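Local coordinates for protein response regulator aspartate phosphatase H (Bacillus subtilis, PDB 3Q15) that dephosphorylates the sporulation phosphotransferase Spo0F and also acts on the response regulator ComA, keeping competence and sporulation apart in time, at residues H158-H163 and L185-G190; H144-E149 and S178-Q183; A308-T313 and A343-S348. All blocks are in the same frame, centred on the assembly; numbering follows the deposited sequence.

Interaction 1: H158-H163 and L185-G190; sequences HVSMYH and LFVIAG
Met161 and Ile188 carry a buried apolar contact between helix 157-172 and helix 178-194. The two helices follow each other in the chain. Segment 158-163 falls in the predicted second tetratricopeptide repeat and segment 185-190 in the predicted third. The contact would therefore join two consecutive predicted repeats in the helical array of the large C-terminal domain.

The backbones come close here, with the CA atoms of Met161 and Ile188 6.5 Å apart. Met161 does most of the reaching. Its CG stands anti to the backbone N (chi1 -168°), and the chain then bends at chi2 (71°) and again at chi3 (84°). These bends bring the thioether against the Ile188 main chain and its branch methyl. Met161 SD touches Ile188 CG2 at 3.9 Å. The terminal methyl goes on to the main chain, where Met161 CE lies 3.8 Å from Ile188 O. The two side chains cross at about a right angle.

Ser160 adds a looser touch. Ser160 OG is 4.4 Å from Val187 CG1. The hydroxyl has its polar partners outside this contact: it is hydrogen-bonded to Ala148 O, on helix 137-153, and to Asn191 ND2. Ile188 also packs on Ile164, Leu165 and Leu168 of helix 157-172, and on His204 of helix 198-214. Met161 meets Val118 of the second subunit as well, so the same thioether side chain serves both this joint and the subunit interface.

No hydrogen bond links the two segments. Together they bury 128 Å². The joint between them rests on van der Waals contact through a flexible, polarisable thioether, and so on fit of shape more than on paired polar groups.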
ATOM      1  N   HIS A 158      -2.106  -0.048  -6.787  1.00 34.20           N
ATOM      2  CA  HIS A 158      -2.044  -1.498  -6.586  1.00 36.06           C
ATOM      3  C   HIS A 158      -2.699  -1.890  -5.269  1.00 39.36           C
ATOM      4  O   HIS A 158      -3.459  -2.859  -5.197  1.00 37.62           O
ATOM      5  CB  HIS A 158      -0.601  -1.997  -6.599  1.00 33.29           C
ATOM      6  CG  HIS A 158       0.031  -1.979  -7.953  1.00 37.13           C
ATOM      7  ND1 HIS A 158      -0.589  -2.499  -9.067  1.00 40.66           N
ATOM      8  CD2 HIS A 158       1.229  -1.507  -8.375  1.00 39.97           C
ATOM      9  CE1 HIS A 158       0.197  -2.346 -10.119  1.00 40.37           C
ATOM     10  NE2 HIS A 158       1.306  -1.746  -9.724  1.00 36.69           N
ATOM     11  N   VAL A 159      -2.385  -1.132  -4.225  1.00 38.97           N
ATOM     12  CA  VAL A 159      -2.946  -1.374  -2.905  1.00 38.41           C
ATOM     13  C   VAL A 159      -4.439  -1.089  -2.926  1.00 37.09           C
ATOM     14  O   VAL A 159      -5.220  -1.780  -2.281  1.00 39.42           O
ATOM     15  CB  VAL A 159      -2.266  -0.495  -1.837  1.00 35.72           C
ATOM     16  CG1 VAL A 159      -2.897  -0.733  -0.471  1.00 37.94           C
ATOM     17  CG2 VAL A 159      -0.775  -0.785  -1.800  1.00 32.62           C
ATOM     18  N   SER A 160      -4.829  -0.068  -3.680  1.00 32.03           N
ATOM     19  CA  SER A 160      -6.236   0.259  -3.836  1.00 33.34           C
ATOM     20  C   SER A 160      -6.981  -0.919  -4.448  1.00 36.18           C
ATOM     21  O   SER A 160      -8.063  -1.288  -3.992  1.00 33.98           O
ATOM     22  CB  SER A 160      -6.396   1.490  -4.727  1.00 32.07           C
ATOM     23  OG  SER A 160      -7.763   1.826  -4.892  1.00 34.19           O
ATOM     24  N   MET A 161      -6.394  -1.500  -5.491  1.00 35.14           N
ATOM     25  CA  MET A 161      -7.001  -2.625  -6.184  1.00 34.55           C
ATOM     26  C   MET A 161      -7.141  -3.817  -5.242  1.00 37.79           C
ATOM     27  O   MET A 161      -8.179  -4.477  -5.208  1.00 41.24           O
ATOM     28  CB  MET A 161      -6.179  -3.018  -7.414  1.00 36.46           C
ATOM     29  CG  MET A 161      -6.909  -3.981  -8.339  1.00 37.16           C
ATOM     30  SD  MET A 161      -8.261  -3.179  -9.222  1.00 40.00           S
ATOM     31  CE  MET A 161      -7.388  -2.440 -10.598  1.00 32.41           C
ATOM     32  N   TYR A 162      -6.092  -4.083  -4.474  1.00 36.86           N
ATOM     33  CA  TYR A 162      -6.128  -5.152  -3.487  1.00 39.17           C
ATOM     34  C   TYR A 162      -7.352  -5.008  -2.599  1.00 42.19           C
ATOM     35  O   TYR A 162      -8.152  -5.932  -2.476  1.00 40.06           O
ATOM     36  CB  TYR A 162      -4.861  -5.138  -2.636  1.00 36.18           C
ATOM     37  CG  TYR A 162      -4.955  -5.980  -1.385  1.00 36.70           C
ATOM     38  CD1 TYR A 162      -4.726  -7.349  -1.423  1.00 36.71           C
ATOM     39  CD2 TYR A 162      -5.269  -5.403  -0.164  1.00 35.87           C
ATOM     40  CE1 TYR A 162      -4.811  -8.121  -0.277  1.00 37.47           C
ATOM     41  CE2 TYR A 162      -5.353  -6.162   0.983  1.00 36.21           C
ATOM     42  CZ  TYR A 162      -5.123  -7.521   0.921  1.00 39.47           C
ATOM     43  OH  TYR A 162      -5.208  -8.286   2.063  1.00 47.58           O
ATOM     44  N   HIS A 163      -7.505  -3.834  -1.995  1.00 40.22           N
ATOM     45  CA  HIS A 163      -8.616  -3.595  -1.081  1.00 38.68           C
ATOM     46  C   HIS A 163      -9.983  -3.603  -1.755  1.00 38.58           C
ATOM     47  O   HIS A 163     -10.928  -4.184  -1.230  1.00 36.91           O
ATOM     48  CB  HIS A 163      -8.412  -2.294  -0.306  1.00 39.26           C
ATOM     49  CG  HIS A 163      -7.435  -2.422   0.817  1.00 40.86           C
ATOM     50  ND1 HIS A 163      -7.743  -3.051   2.005  1.00 39.02           N
ATOM     51  CD2 HIS A 163      -6.145  -2.020   0.929  1.00 40.70           C
ATOM     52  CE1 HIS A 163      -6.690  -3.026   2.801  1.00 43.77           C
ATOM     53  NE2 HIS A 163      -5.707  -2.403   2.171  1.00 44.67           N
ATOM     54  N   LEU A 185     -17.127  -1.203  -8.991  1.00 44.35           N
ATOM     55  CA  LEU A 185     -16.734  -1.376 -10.381  1.00 45.04           C
ATOM     56  C   LEU A 185     -16.095  -0.101 -10.920  1.00 42.23           C
ATOM     57  O   LEU A 185     -15.094  -0.157 -11.637  1.00 41.65           O
ATOM     58  CB  LEU A 185     -17.940  -1.785 -11.234  1.00 40.45           C
ATOM     59  CG  LEU A 185     -18.526  -3.161 -10.899  1.00 42.87           C
ATOM     60  CD1 LEU A 185     -19.874  -3.380 -11.579  1.00 46.47           C
ATOM     61  CD2 LEU A 185     -17.548  -4.266 -11.274  1.00 42.37           C
ATOM     62  N   PHE A 186     -16.676   1.046 -10.575  1.00 39.22           N
ATOM     63  CA  PHE A 186     -16.096   2.334 -10.958  1.00 44.99           C
ATOM     64  C   PHE A 186     -14.683   2.491 -10.403  1.00 42.35           C
ATOM     65  O   PHE A 186     -13.781   2.965 -11.096  1.00 38.93           O
ATOM     66  CB  PHE A 186     -16.975   3.501 -10.494  1.00 43.30           C
ATOM     67  CG  PHE A 186     -18.262   3.633 -11.258  1.00 42.93           C
ATOM     68  CD1 PHE A 186     -18.468   2.912 -12.425  1.00 43.77           C
ATOM     69  CD2 PHE A 186     -19.264   4.478 -10.814  1.00 44.44           C
ATOM     70  CE1 PHE A 186     -19.652   3.028 -13.133  1.00 43.24           C
ATOM     71  CE2 PHE A 186     -20.450   4.599 -11.519  1.00 50.01           C
ATOM     72  CZ  PHE A 186     -20.643   3.871 -12.682  1.00 49.33           C
ATOM     73  N   VAL A 187     -14.492   2.090  -9.150  1.00 43.58           N
ATOM     74  CA  VAL A 187     -13.181   2.182  -8.521  1.00 40.53           C
ATOM     75  C   VAL A 187     -12.169   1.293  -9.237  1.00 41.66           C
ATOM     76  O   VAL A 187     -11.043   1.710  -9.502  1.00 41.53           O
ATOM     77  CB  VAL A 187     -13.238   1.824  -7.029  1.00 43.22           C
ATOM     78  CG1 VAL A 187     -11.832   1.744  -6.451  1.00 42.96           C
ATOM     79  CG2 VAL A 187     -14.070   2.855  -6.278  1.00 45.65           C
ATOM     80  N   ILE A 188     -12.580   0.074  -9.566  1.00 42.73           N
ATOM     81  CA  ILE A 188     -11.711  -0.847 -10.287  1.00 42.44           C
ATOM     82  C   ILE A 188     -11.315  -0.279 -11.650  1.00 41.65           C
ATOM     83  O   ILE A 188     -10.145  -0.316 -12.034  1.00 41.03           O
ATOM     84  CB  ILE A 188     -12.383  -2.216 -10.467  1.00 42.27           C
ATOM     85  CG1 ILE A 188     -12.664  -2.848  -9.103  1.00 44.83           C
ATOM     86  CG2 ILE A 188     -11.513  -3.136 -11.307  1.00 43.59           C
ATOM     87  CD1 ILE A 188     -13.479  -4.138  -9.182  1.00 44.00           C
ATOM     88  N   ALA A 189     -12.296   0.245 -12.379  1.00 41.44           N
ATOM     89  CA  ALA A 189     -12.030   0.881 -13.664  1.00 41.22           C
ATOM     90  C   ALA A 189     -11.080   2.063 -13.496  1.00 41.75           C
ATOM     91  O   ALA A 189     -10.104   2.193 -14.234  1.00 38.39           O
ATOM     92  CB  ALA A 189     -13.326   1.335 -14.306  1.00 43.56           C
ATOM     93  N   GLY A 190     -11.375   2.922 -12.522  1.00 35.61           N
ATOM     94  CA  GLY A 190     -10.554   4.089 -12.255  1.00 39.59           C
ATOM     95  C   GLY A 190      -9.112   3.704 -11.997  1.00 39.71           C
ATOM     96  O   GLY A 190      -8.186   4.378 -12.457  1.00 41.10           O
TER

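Interaction 2: H144-E149 and S178-Q183; sequences HFKVAE and SIRTIQ. With SO4 (sulfate ion), chain F.
A cation-pi stack of Arg180 on Phe145 joins two helices of the tetratricopeptide repeat array, helix 137-153 and helix 178-194. A sulfate ion, probably from the crystallisation liquor, sits beside it. The short helical segments run roughly parallel, 26° apart, with their axes 11.9 Å from each other at closest approach. Side chains must bridge that gap.

Arg180 covers one face of the Phe145 ring. Arg180 CD lies over the middle of the ring, 3.9 Å from the Phe145 ring centroid, in a CH-pi contact. The chain bends at chi2 (-68°) and then runs on across the face. The guanidinium is set off-centre, nearly flat on the ring with the planes 23° apart. Arg180 CZ is 4.2 Å from the Phe145 ring centroid. Gln183 comes to the edge of the same ring, with Gln183 CB 3.6 Å from Phe145 CZ. Phe145 also packs on Ile164 of helix 157-172.

The sulfate lies at the edge of the guanidinium, near its plane. Arg180 NH2 makes an almost straight bond of 3.1 Å to sulfate O3, and Arg180 NH1 a more bent one of 3.1 Å to sulfate O1. Lys146 NZ adds a weak bond of 3.3 Å to sulfate O3, which it shares with Arg180 NH2. The anion would probably offset the two basic charges. Glu142 OE2, on the same helix as Phe145, makes a salt bridge to Arg180 NH2. Rotation of the guanidinium is also limited from its own helix: Arg180 NH1 donates to Gln183 OE1 at 2.9 Å, approaching from above the plane of the amide carbonyl.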
ATOM      1  N   HIS A 144     -12.898  -1.884   3.560  1.00 42.46           N
ATOM      2  CA  HIS A 144     -12.077  -2.095   2.373  1.00 40.74           C
ATOM      3  C   HIS A 144     -12.421  -1.113   1.256  1.00 39.47           C
ATOM      4  O   HIS A 144     -11.540  -0.633   0.547  1.00 35.72           O
ATOM      5  CB  HIS A 144     -12.193  -3.539   1.879  1.00 39.05           C
ATOM      6  CG  HIS A 144     -11.489  -4.525   2.754  1.00 42.05           C
ATOM      7  ND1 HIS A 144     -10.116  -4.554   2.884  1.00 41.48           N
ATOM      8  CD2 HIS A 144     -11.964  -5.512   3.548  1.00 45.38           C
ATOM      9  CE1 HIS A 144      -9.777  -5.517   3.722  1.00 42.65           C
ATOM     10  NE2 HIS A 144     -10.878  -6.115   4.138  1.00 45.80           N
ATOM     11  N   PHE A 145     -13.707  -0.820   1.111  1.00 40.40           N
ATOM     12  CA  PHE A 145     -14.173   0.105   0.088  1.00 41.68           C
ATOM     13  C   PHE A 145     -13.662   1.521   0.335  1.00 42.26           C
ATOM     14  O   PHE A 145     -13.113   2.160  -0.564  1.00 42.89           O
ATOM     15  CB  PHE A 145     -15.699   0.101   0.048  1.00 40.23           C
ATOM     16  CG  PHE A 145     -16.286   1.049  -0.956  1.00 39.18           C
ATOM     17  CD1 PHE A 145     -16.532   0.637  -2.255  1.00 37.14           C
ATOM     18  CD2 PHE A 145     -16.608   2.347  -0.596  1.00 41.03           C
ATOM     19  CE1 PHE A 145     -17.082   1.503  -3.181  1.00 38.32           C
ATOM     20  CE2 PHE A 145     -17.158   3.222  -1.519  1.00 44.80           C
ATOM     21  CZ  PHE A 145     -17.395   2.797  -2.814  1.00 43.24           C
ATOM     22  N   LYS A 146     -13.847   2.006   1.558  1.00 38.92           N
ATOM     23  CA  LYS A 146     -13.474   3.372   1.904  1.00 38.56           C
ATOM     24  C   LYS A 146     -11.964   3.567   1.859  1.00 37.16           C
ATOM     25  O   LYS A 146     -11.465   4.591   1.396  1.00 36.89           O
ATOM     26  CB  LYS A 146     -14.024   3.735   3.284  1.00 39.45           C
ATOM     27  CG  LYS A 146     -15.539   3.848   3.319  1.00 42.39           C
ATOM     28  CD  LYS A 146     -16.054   4.077   4.725  1.00 45.72           C
ATOM     29  CE  LYS A 146     -17.567   4.226   4.730  1.00 50.28           C
ATOM     30  NZ  LYS A 146     -18.009   5.383   3.895  1.00 53.04           N
ATOM     31  N   VAL A 147     -11.241   2.570   2.342  1.00 35.12           N
ATOM     32  CA  VAL A 147      -9.790   2.594   2.313  1.00 38.14           C
ATOM     33  C   VAL A 147      -9.292   2.497   0.867  1.00 40.14           C
ATOM     34  O   VAL A 147      -8.318   3.146   0.490  1.00 39.48           O
ATOM     35  CB  VAL A 147      -9.219   1.444   3.172  1.00 45.48           C
ATOM     36  CG1 VAL A 147      -7.884   0.963   2.642  1.00 46.80           C
ATOM     37  CG2 VAL A 147      -9.118   1.863   4.636  1.00 46.92           C
ATOM     38  N   ALA A 148      -9.966   1.682   0.058  1.00 38.30           N
ATOM     39  CA  ALA A 148      -9.627   1.563  -1.360  1.00 33.95           C
ATOM     40  C   ALA A 148      -9.671   2.925  -2.039  1.00 37.06           C
ATOM     41  O   ALA A 148      -8.791   3.268  -2.832  1.00 37.07           O
ATOM     42  CB  ALA A 148     -10.570   0.586  -2.062  1.00 33.70           C
ATOM     43  N   GLU A 149     -10.704   3.699  -1.725  1.00 39.15           N
ATOM     44  CA  GLU A 149     -10.846   5.039  -2.280  1.00 41.77           C
ATOM     45  C   GLU A 149      -9.696   5.931  -1.831  1.00 42.47           C
ATOM     46  O   GLU A 149      -9.155   6.708  -2.616  1.00 39.48           O
ATOM     47  CB  GLU A 149     -12.185   5.655  -1.876  1.00 45.94           C
ATOM     48  CG  GLU A 149     -13.385   4.939  -2.472  1.00 54.47           C
ATOM     49  CD  GLU A 149     -14.657   5.762  -2.399  1.00 60.02           C
ATOM     50  OE1 GLU A 149     -15.317   5.928  -3.451  1.00 61.57           O
ATOM     51  OE2 GLU A 149     -14.993   6.235  -1.292  1.00 58.59           O
ATOM     52  N   SER A 178     -26.272  -3.538  -4.512  1.00 56.54           N
ATOM     53  CA  SER A 178     -25.942  -3.252  -5.907  1.00 55.72           C
ATOM     54  C   SER A 178     -25.233  -1.911  -6.068  1.00 56.10           C
ATOM     55  O   SER A 178     -24.295  -1.787  -6.855  1.00 54.33           O
ATOM     56  CB  SER A 178     -27.200  -3.297  -6.781  1.00 58.45           C
ATOM     57  OG  SER A 178     -28.200  -2.420  -6.290  1.00 61.64           O
ATOM     58  N   ILE A 179     -25.685  -0.910  -5.321  1.00 57.89           N
ATOM     59  CA  ILE A 179     -25.065   0.411  -5.365  1.00 54.39           C
ATOM     60  C   ILE A 179     -23.564   0.336  -5.077  1.00 52.50           C
ATOM     61  O   ILE A 179     -22.748   0.854  -5.843  1.00 49.32           O
ATOM     62  CB  ILE A 179     -25.734   1.385  -4.373  1.00 57.21           C
ATOM     63  CG1 ILE A 179     -27.186   1.645  -4.781  1.00 59.77           C
ATOM     64  CG2 ILE A 179     -24.957   2.691  -4.295  1.00 55.51           C
ATOM     65  CD1 ILE A 179     -27.342   2.145  -6.205  1.00 59.41           C
ATOM     66  N   ARG A 180     -23.204  -0.305  -3.968  1.00 54.46           N
ATOM     67  CA  ARG A 180     -21.799  -0.466  -3.607  1.00 50.75           C
ATOM     68  C   ARG A 180     -21.049  -1.265  -4.664  1.00 45.95           C
ATOM     69  O   ARG A 180     -19.854  -1.063  -4.870  1.00 46.73           O
ATOM     70  CB  ARG A 180     -21.653  -1.146  -2.241  1.00 49.84           C
ATOM     71  CG  ARG A 180     -21.708  -0.194  -1.052  1.00 49.36           C
ATOM     72  CD  ARG A 180     -20.485   0.711  -1.011  1.00 50.17           C
ATOM     73  NE  ARG A 180     -20.386   1.443   0.250  1.00 52.80           N
ATOM     74  CZ  ARG A 180     -20.334   2.768   0.352  1.00 53.26           C
ATOM     75  NH1 ARG A 180     -20.366   3.526  -0.736  1.00 50.80           N
ATOM     76  NH2 ARG A 180     -20.241   3.335   1.547  1.00 52.03           N
ATOM     77  N   THR A 181     -21.758  -2.173  -5.327  1.00 46.43           N
ATOM     78  CA  THR A 181     -21.169  -3.011  -6.364  1.00 46.36           C
ATOM     79  C   THR A 181     -20.803  -2.164  -7.570  1.00 45.45           C
ATOM     80  O   THR A 181     -19.728  -2.309  -8.141  1.00 47.08           O
ATOM     81  CB  THR A 181     -22.148  -4.128  -6.799  1.00 51.22           C
ATOM     82  OG1 THR A 181     -22.420  -4.984  -5.684  1.00 49.80           O
ATOM     83  CG2 THR A 181     -21.560  -4.959  -7.928  1.00 52.30           C
ATOM     84  N   ILE A 182     -21.710  -1.271  -7.950  1.00 46.47           N
ATOM     85  CA  ILE A 182     -21.469  -0.362  -9.059  1.00 46.75           C
ATOM     86  C   ILE A 182     -20.313   0.575  -8.732  1.00 49.08           C
ATOM     87  O   ILE A 182     -19.404   0.759  -9.544  1.00 45.87           O
ATOM     88  CB  ILE A 182     -22.725   0.452  -9.396  1.00 48.89           C
ATOM     89  CG1 ILE A 182     -23.818  -0.473  -9.949  1.00 50.74           C
ATOM     90  CG2 ILE A 182     -22.393   1.549 -10.392  1.00 50.33           C
ATOM     91  CD1 ILE A 182     -25.149   0.201 -10.167  1.00 49.22           C
ATOM     92  N   GLN A 183     -20.349   1.155  -7.534  1.00 50.12           N
ATOM     93  CA  GLN A 183     -19.281   2.042  -7.080  1.00 48.10           C
ATOM     94  C   GLN A 183     -17.947   1.306  -7.047  1.00 46.58           C
ATOM     95  O   GLN A 183     -16.906   1.885  -7.344  1.00 49.62           O
ATOM     96  CB  GLN A 183     -19.596   2.612  -5.692  1.00 46.45           C
ATOM     97  CG  GLN A 183     -20.797   3.541  -5.647  1.00 45.77           C
ATOM     98  CD  GLN A 183     -21.268   3.821  -4.229  1.00 48.69           C
ATOM     99  OE1 GLN A 183     -21.317   2.923  -3.385  1.00 48.03           O
ATOM    100  NE2 GLN A 183     -21.611   5.074  -3.961  1.00 49.39           N
TER
HETATM  101  S   SO4 F 378     -20.681   6.968   0.574  1.00103.43           S
HETATM  102  O1  SO4 F 378     -21.734   6.246  -0.134  1.00103.54           O
HETATM  103  O2  SO4 F 378     -21.082   8.361   0.747  1.00104.53           O
HETATM  104  O3  SO4 F 378     -20.459   6.360   1.884  1.00101.81           O
HETATM  105  O4  SO4 F 378     -19.449   6.911  -0.209  1.00102.51           O

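Interaction 3: A308-T313 and A343-S348; sequences AVYKET and AAVFES
Val345 projects from helix 332-348 toward the C-terminal part of helix 299-310 and meets Val309 and Tyr310 there. Its two methyls divide the work. With chi1 at 173°, CG1 swings opposite the backbone N and presses on the main chain, where Val345 CG1 lies 3.3 Å from Val309 O. The other methyl, CG2, takes the side chains. Val345 CG2 lies 3.8 Å from Val309 CG2. The same Val345 CG2 is 3.7 Å from Tyr310 CE2. It comes to the tyrosine ring obliquely. One methyl thus touches both an aliphatic branch and an aromatic ring, and the contact is purely van der Waals. No hydrogen bond crosses between the segments, which bury 150 Å² together.

On the helix of Val345 itself, Ser348 OG bonds to Val345 O at 2.6 Å. The donor is tilted 20° from the carbonyl plane. This polar link stays within segment 343-348 and does not cross to Val309 or Tyr310.

Further out, Tyr310 rests on Trp269, Cys272 and Lys273 of helix 260-273, which would help to fix its ring. Val309 packs on Ile319 of helix 316-328, and Val345 on Val314 in the loop before that helix. The contact thus joins helix 299-310 to helix 332-348, across the turn into helix 316-328. Helix 260-273 borders it at the tyrosine, while Ala343 and Phe346 of the second segment face helix 352-372.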
ATOM      1  N   ALA A 308     -10.842  28.398 -26.659  1.00 50.34           N
ATOM      2  CA  ALA A 308      -9.658  29.202 -26.936  1.00 55.46           C
ATOM      3  C   ALA A 308      -8.622  28.471 -27.783  1.00 55.21           C
ATOM      4  O   ALA A 308      -8.007  29.064 -28.671  1.00 55.69           O
ATOM      5  CB  ALA A 308      -9.031  29.690 -25.636  1.00 50.40           C
ATOM      6  N   VAL A 309      -8.438  27.184 -27.512  1.00 53.13           N
ATOM      7  CA  VAL A 309      -7.355  26.431 -28.133  1.00 53.38           C
ATOM      8  C   VAL A 309      -7.747  25.787 -29.464  1.00 54.29           C
ATOM      9  O   VAL A 309      -6.893  25.591 -30.329  1.00 53.32           O
ATOM     10  CB  VAL A 309      -6.784  25.358 -27.179  1.00 50.68           C
ATOM     11  CG1 VAL A 309      -7.726  24.170 -27.088  1.00 49.83           C
ATOM     12  CG2 VAL A 309      -5.408  24.912 -27.643  1.00 50.57           C
ATOM     13  N   TYR A 310      -9.030  25.465 -29.625  1.00 54.67           N
ATOM     14  CA  TYR A 310      -9.514  24.841 -30.858  1.00 59.05           C
ATOM     15  C   TYR A 310     -10.150  25.846 -31.817  1.00 62.55           C
ATOM     16  O   TYR A 310     -10.642  25.472 -32.881  1.00 66.24           O
ATOM     17  CB  TYR A 310     -10.490  23.694 -30.556  1.00 56.93           C
ATOM     18  CG  TYR A 310      -9.820  22.498 -29.923  1.00 54.89           C
ATOM     19  CD1 TYR A 310      -9.931  22.254 -28.561  1.00 54.03           C
ATOM     20  CD2 TYR A 310      -9.059  21.622 -30.686  1.00 55.78           C
ATOM     21  CE1 TYR A 310      -9.302  21.167 -27.975  1.00 55.15           C
ATOM     22  CE2 TYR A 310      -8.431  20.534 -30.112  1.00 55.58           C
ATOM     23  CZ  TYR A 310      -8.556  20.311 -28.756  1.00 57.01           C
ATOM     24  OH  TYR A 310      -7.931  19.228 -28.178  1.00 58.56           O
ATOM     25  N   LYS A 311     -10.141  27.118 -31.429  1.00 63.81           N
ATOM     26  CA  LYS A 311     -10.628  28.198 -32.280  1.00 67.21           C
ATOM     27  C   LYS A 311      -9.774  28.287 -33.543  1.00 67.56           C
ATOM     28  O   LYS A 311      -8.582  27.983 -33.506  1.00 67.50           O
ATOM     29  CB  LYS A 311     -10.575  29.517 -31.505  1.00 69.63           C
ATOM     30  CG  LYS A 311     -10.976  30.753 -32.287  1.00 74.88           C
ATOM     31  CD  LYS A 311     -10.935  31.991 -31.395  1.00 80.06           C
ATOM     32  CE  LYS A 311     -11.237  33.265 -32.177  1.00 87.15           C
ATOM     33  NZ  LYS A 311     -10.178  33.592 -33.176  1.00 89.95           N
ATOM     34  N   GLU A 312     -10.380  28.694 -34.656  1.00 69.44           N
ATOM     35  CA  GLU A 312      -9.648  28.820 -35.917  1.00 70.00           C
ATOM     36  C   GLU A 312      -8.288  29.472 -35.684  1.00 68.24           C
ATOM     37  O   GLU A 312      -7.255  28.934 -36.080  1.00 68.41           O
ATOM     38  CB  GLU A 312     -10.451  29.622 -36.942  1.00 79.62           C
ATOM     39  CG  GLU A 312      -9.789  29.697 -38.312  1.00 86.63           C
ATOM     40  CD  GLU A 312     -10.527  30.606 -39.276  1.00 97.35           C
ATOM     41  OE1 GLU A 312     -10.155  30.642 -40.468  1.00100.73           O
ATOM     42  OE2 GLU A 312     -11.478  31.289 -38.842  1.00101.74           O
ATOM     43  N   THR A 313      -8.299  30.635 -35.040  1.00 66.53           N
ATOM     44  CA  THR A 313      -7.071  31.278 -34.592  1.00 68.45           C
ATOM     45  C   THR A 313      -6.974  31.153 -33.070  1.00 67.07           C
ATOM     46  O   THR A 313      -7.785  31.723 -32.340  1.00 68.02           O
ATOM     47  CB  THR A 313      -7.026  32.766 -35.000  1.00 75.46           C
ATOM     48  OG1 THR A 313      -7.152  32.880 -36.422  1.00 79.28           O
ATOM     49  CG2 THR A 313      -5.717  33.403 -34.567  1.00 77.15           C
ATOM     50  N   ALA A 343      -0.364  21.768 -26.910  1.00 48.40           N
ATOM     51  CA  ALA A 343       0.831  21.299 -27.601  1.00 46.52           C
ATOM     52  C   ALA A 343       0.473  20.578 -28.895  1.00 50.77           C
ATOM     53  O   ALA A 343       1.152  20.737 -29.909  1.00 54.49           O
ATOM     54  CB  ALA A 343       1.650  20.396 -26.701  1.00 42.53           C
ATOM     55  N   ALA A 344      -0.591  19.782 -28.856  1.00 46.98           N
ATOM     56  CA  ALA A 344      -1.023  19.028 -30.028  1.00 48.20           C
ATOM     57  C   ALA A 344      -1.608  19.950 -31.095  1.00 52.77           C
ATOM     58  O   ALA A 344      -1.355  19.778 -32.291  1.00 54.32           O
ATOM     59  CB  ALA A 344      -2.036  17.961 -29.632  1.00 44.90           C
ATOM     60  N   VAL A 345      -2.391  20.930 -30.658  1.00 50.73           N
ATOM     61  CA  VAL A 345      -2.971  21.898 -31.581  1.00 50.70           C
ATOM     62  C   VAL A 345      -1.883  22.674 -32.322  1.00 52.96           C
ATOM     63  O   VAL A 345      -1.942  22.823 -33.541  1.00 52.76           O
ATOM     64  CB  VAL A 345      -3.918  22.879 -30.861  1.00 51.42           C
ATOM     65  CG1 VAL A 345      -4.370  23.989 -31.809  1.00 52.12           C
ATOM     66  CG2 VAL A 345      -5.117  22.135 -30.289  1.00 51.14           C
ATOM     67  N   PHE A 346      -0.885  23.164 -31.595  1.00 48.65           N
ATOM     68  CA  PHE A 346       0.185  23.924 -32.236  1.00 55.16           C
ATOM     69  C   PHE A 346       1.048  23.060 -33.156  1.00 58.18           C
ATOM     70  O   PHE A 346       1.441  23.500 -34.238  1.00 61.34           O
ATOM     71  CB  PHE A 346       1.039  24.671 -31.210  1.00 52.01           C
ATOM     72  CG  PHE A 346       0.377  25.900 -30.654  1.00 54.30           C
ATOM     73  CD1 PHE A 346       0.227  27.037 -31.432  1.00 58.27           C
ATOM     74  CD2 PHE A 346      -0.093  25.921 -29.350  1.00 55.43           C
ATOM     75  CE1 PHE A 346      -0.384  28.169 -30.919  1.00 59.53           C
ATOM     76  CE2 PHE A 346      -0.703  27.049 -28.831  1.00 55.98           C
ATOM     77  CZ  PHE A 346      -0.848  28.173 -29.614  1.00 57.92           C
ATOM     78  N   GLU A 347       1.339  21.835 -32.734  1.00 54.99           N
ATOM     79  CA  GLU A 347       2.066  20.906 -33.594  1.00 56.13           C
ATOM     80  C   GLU A 347       1.357  20.715 -34.931  1.00 57.25           C
ATOM     81  O   GLU A 347       2.004  20.602 -35.972  1.00 59.89           O
ATOM     82  CB  GLU A 347       2.238  19.546 -32.917  1.00 53.64           C
ATOM     83  CG  GLU A 347       3.437  19.437 -31.996  1.00 54.82           C
ATOM     84  CD  GLU A 347       3.657  18.015 -31.515  1.00 55.34           C
ATOM     85  OE1 GLU A 347       4.704  17.745 -30.895  1.00 55.90           O
ATOM     86  OE2 GLU A 347       2.777  17.164 -31.767  1.00 57.74           O
ATOM     87  N   SER A 348       0.029  20.670 -34.897  1.00 55.99           N
ATOM     88  CA  SER A 348      -0.756  20.397 -36.096  1.00 58.86           C
ATOM     89  C   SER A 348      -0.546  21.469 -37.162  1.00 59.59           C
ATOM     90  O   SER A 348      -0.707  21.207 -38.355  1.00 64.89           O
ATOM     91  CB  SER A 348      -2.245  20.265 -35.757  1.00 60.42           C
ATOM     92  OG  SER A 348      -2.853  21.536 -35.584  1.00 62.66           O
TER

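Interactions 1 and 2 are neighbours, with centres 9 Å apart, and both use helix 178-194. They tie it to helix 157-172 and to helix 137-153, and their segments alternate along the chain. They also touch directly, through His163 ND1 on His144 ND1, a probable hydrogen bond. Interaction 1 is buried and apolar. Interaction 2 is only partly buried, and its chemistry is charged and aromatic, with a bound anion. Interaction 3 stands apart, its centre about 35 Å from that of interaction 1. It is partly buried and apolar, and joins later helices beside an exposed loop.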